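Local coordinates for protein ribokinase (Arabidopsis thaliana, PDB 6ILS) that phosphorylates D-ribose at O-5 with ATP and a divalent cation, giving ribose 5-phosphate for nucleotide and amino acid synthesis or the pentose phosphate pathway, at residues T255-T260 and L288-K293. Sequence-based numbering, arbitrary orientation.
Sequences TGAGDT and LCVQVK. With NA (sodium ion), chain G; ATP (adenosine-5'-triphosphate), chain E; RIB (alpha-D-ribofuranose), chain F.
C289 presses its thiol against the start of helix 257-270, and with A257 and T260 it illustrates how one short packing contact can tie a nucleotide site, a sugar site and a cation site together. C289 SG lies 3.5 Å from A257 CA, since a chi1 of 176° turns the sulfur opposite the backbone N and over the first helical turn. From there the sulfur also touches the G256 backbone at the N-cap position, while C289 CB faces T260, approaching its CB to 4.1 Å. The methyl of A257 has a second neighbour alongside, V290 CG1 at 3.6 Å. Together these two apolar groups form a patch against the O4'/C4' side of the ATP ribose, A257 CB coming within 3.4 Å of ATP O4'.

The sequence TGAGDT belongs to the GAGD signature of PfkB-family kinases, whose helix N-terminus faces the nucleotide phosphates and forms the anion hole. G258 packs its CA against ATP O2G, where a side chain would collide with the γ-phosphate. The next residue, D259, the predicted proton acceptor, accepts a 2.5 Å hydrogen bond at OD2 from ribose O5, the hydroxyl that is phosphorylated. N44 and Q45 hydrogen-bond its two carboxylate oxygens and so fix the rotation of the group. An asparagine here has no carboxylate, and ribose O5 would probably be left without its likely base.

Beside the cysteine, a sodium ion sits where a potassium ion is predicted to bind, and it joins the two segments through backbone oxygens: T255 O at 3.0 Å, C289 O and V292 O, the last two brought together by a type I turn from C289 to V292. D253 and G294 complete the site.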
# COMPACT_ATOMS: atom_id res chain seq x y z
N THR B 255 -8.97 -7.32 -14.58
CA THR B 255 -8.26 -6.08 -14.31
C THR B 255 -7.24 -5.78 -15.42
O THR B 255 -6.41 -6.63 -15.77
CB THR B 255 -7.53 -6.12 -12.95
OG1 THR B 255 -8.48 -6.43 -11.91
CG2 THR B 255 -6.88 -4.77 -12.67
N GLY B 256 -7.32 -4.58 -15.98
CA GLY B 256 -6.40 -4.14 -17.01
C GLY B 256 -6.82 -4.50 -18.44
O GLY B 256 -6.18 -4.10 -19.41
N ALA B 257 -7.91 -5.25 -18.58
CA ALA B 257 -8.30 -5.71 -19.91
C ALA B 257 -8.83 -4.59 -20.80
O ALA B 257 -8.59 -4.59 -22.01
CB ALA B 257 -9.34 -6.82 -19.79
N GLY B 258 -9.57 -3.65 -20.23
CA GLY B 258 -10.00 -2.50 -20.99
C GLY B 258 -8.80 -1.67 -21.43
O GLY B 258 -8.77 -1.13 -22.53
N ASP B 259 -7.81 -1.56 -20.55
CA ASP B 259 -6.58 -0.84 -20.88
C ASP B 259 -5.84 -1.53 -22.01
O ASP B 259 -5.33 -0.88 -22.92
CB ASP B 259 -5.68 -0.72 -19.65
CG ASP B 259 -6.30 0.13 -18.56
OD1 ASP B 259 -6.90 1.17 -18.92
OD2 ASP B 259 -6.22 -0.24 -17.37
N THR B 260 -5.79 -2.86 -21.93
CA THR B 260 -5.16 -3.67 -22.96
C THR B 260 -5.87 -3.48 -24.29
O THR B 260 -5.23 -3.29 -25.35
CB THR B 260 -5.18 -5.15 -22.56
OG1 THR B 260 -4.40 -5.32 -21.36
CG2 THR B 260 -4.64 -6.02 -23.66
N LEU B 288 -6.53 -12.45 -24.03
CA LEU B 288 -5.37 -13.02 -23.33
C LEU B 288 -5.18 -12.41 -21.94
O LEU B 288 -4.86 -13.13 -20.97
CB LEU B 288 -4.12 -12.84 -24.17
CG LEU B 288 -4.15 -13.64 -25.47
CD1 LEU B 288 -2.97 -13.29 -26.35
CD2 LEU B 288 -4.19 -15.15 -25.18
N CYS B 289 -5.37 -11.10 -21.86
CA CYS B 289 -5.26 -10.37 -20.59
C CYS B 289 -6.14 -10.94 -19.48
O CYS B 289 -5.72 -10.98 -18.33
CB CYS B 289 -5.60 -8.88 -20.82
SG CYS B 289 -5.62 -7.87 -19.31
N VAL B 290 -7.36 -11.35 -19.80
CA VAL B 290 -8.28 -11.75 -18.75
C VAL B 290 -7.95 -13.15 -18.23
O VAL B 290 -8.56 -13.60 -17.27
CB VAL B 290 -9.76 -11.72 -19.20
CG1 VAL B 290 -10.15 -10.31 -19.72
CG2 VAL B 290 -10.06 -12.78 -20.25
N GLN B 291 -6.99 -13.82 -18.85
CA GLN B 291 -6.68 -15.19 -18.45
C GLN B 291 -5.51 -15.28 -17.47
O GLN B 291 -5.09 -16.38 -17.10
CB GLN B 291 -6.42 -16.04 -19.70
CG GLN B 291 -7.58 -15.95 -20.69
CD GLN B 291 -7.46 -16.89 -21.85
OE1 GLN B 291 -7.28 -18.10 -21.67
NE2 GLN B 291 -7.56 -16.36 -23.07
N VAL B 292 -5.01 -14.13 -17.03
CA VAL B 292 -3.88 -14.07 -16.10
C VAL B 292 -4.16 -13.01 -15.02
O VAL B 292 -4.74 -11.97 -15.30
CB VAL B 292 -2.56 -13.75 -16.84
CG1 VAL B 292 -1.44 -13.38 -15.86
CG2 VAL B 292 -2.15 -14.91 -17.72
N LYS B 293 -3.76 -13.28 -13.78
CA LYS B 293 -4.05 -12.35 -12.70
C LYS B 293 -3.10 -11.15 -12.71
O LYS B 293 -1.93 -11.28 -13.05
CB LYS B 293 -4.02 -13.07 -11.33
CG LYS B 293 -4.17 -12.14 -10.12
CD LYS B 293 -5.15 -12.68 -9.07
CE LYS B 293 -6.58 -12.25 -9.39
NZ LYS B 293 -7.48 -12.29 -8.21
NA NA G . -5.71 -9.53 -16.08
PG ATP E . -13.52 -1.25 -19.36
O1G ATP E . -13.09 0.03 -19.98
O2G ATP E . -12.39 -1.87 -18.56
O3G ATP E . -14.67 -1.04 -18.42
PB ATP E . -15.21 -3.19 -20.51
O1B ATP E . -15.31 -3.89 -21.79
O2B ATP E . -16.47 -2.47 -20.32
O3B ATP E . -13.98 -2.20 -20.58
PA ATP E . -14.66 -5.65 -19.07
O1A ATP E . -15.96 -6.45 -19.06
O2A ATP E . -13.90 -5.89 -17.79
O3A ATP E . -14.99 -4.11 -19.20
O5' ATP E . -13.77 -6.14 -20.26
C5' ATP E . -12.56 -5.47 -20.56
C4' ATP E . -12.03 -6.04 -21.95
O4' ATP E . -11.90 -7.58 -21.85
C3' ATP E . -12.90 -5.82 -22.84
O3' ATP E . -12.25 -5.51 -24.09
C2' ATP E . -13.77 -7.21 -23.04
O2' ATP E . -14.34 -7.18 -24.38
C1' ATP E . -12.95 -8.16 -22.83
N9 ATP E . -13.61 -9.25 -22.08
C8 ATP E . -14.42 -9.40 -20.99
N7 ATP E . -14.66 -10.73 -20.84
C5 ATP E . -13.99 -11.40 -21.83
C6 ATP E . -13.89 -12.76 -22.14
N6 ATP E . -14.51 -13.86 -21.46
N1 ATP E . -13.16 -13.14 -23.19
C2 ATP E . -12.49 -12.21 -23.95
N3 ATP E . -12.57 -10.89 -23.66
C4 ATP E . -13.33 -10.49 -22.59
O5 RIB F . -7.88 -0.09 -15.49
C5 RIB F . -7.15 -0.59 -14.39
C4 RIB F . -6.72 0.46 -13.58
O4 RIB F . -7.85 1.36 -13.15
C3 RIB F . -6.26 -0.22 -12.22
O3 RIB F . -4.82 -0.64 -12.38
C2 RIB F . -6.53 0.60 -11.31
O2 RIB F . -5.33 1.20 -10.68
C1 RIB F . -7.51 1.78 -11.96
O1 RIB F . -6.82 2.98 -12.04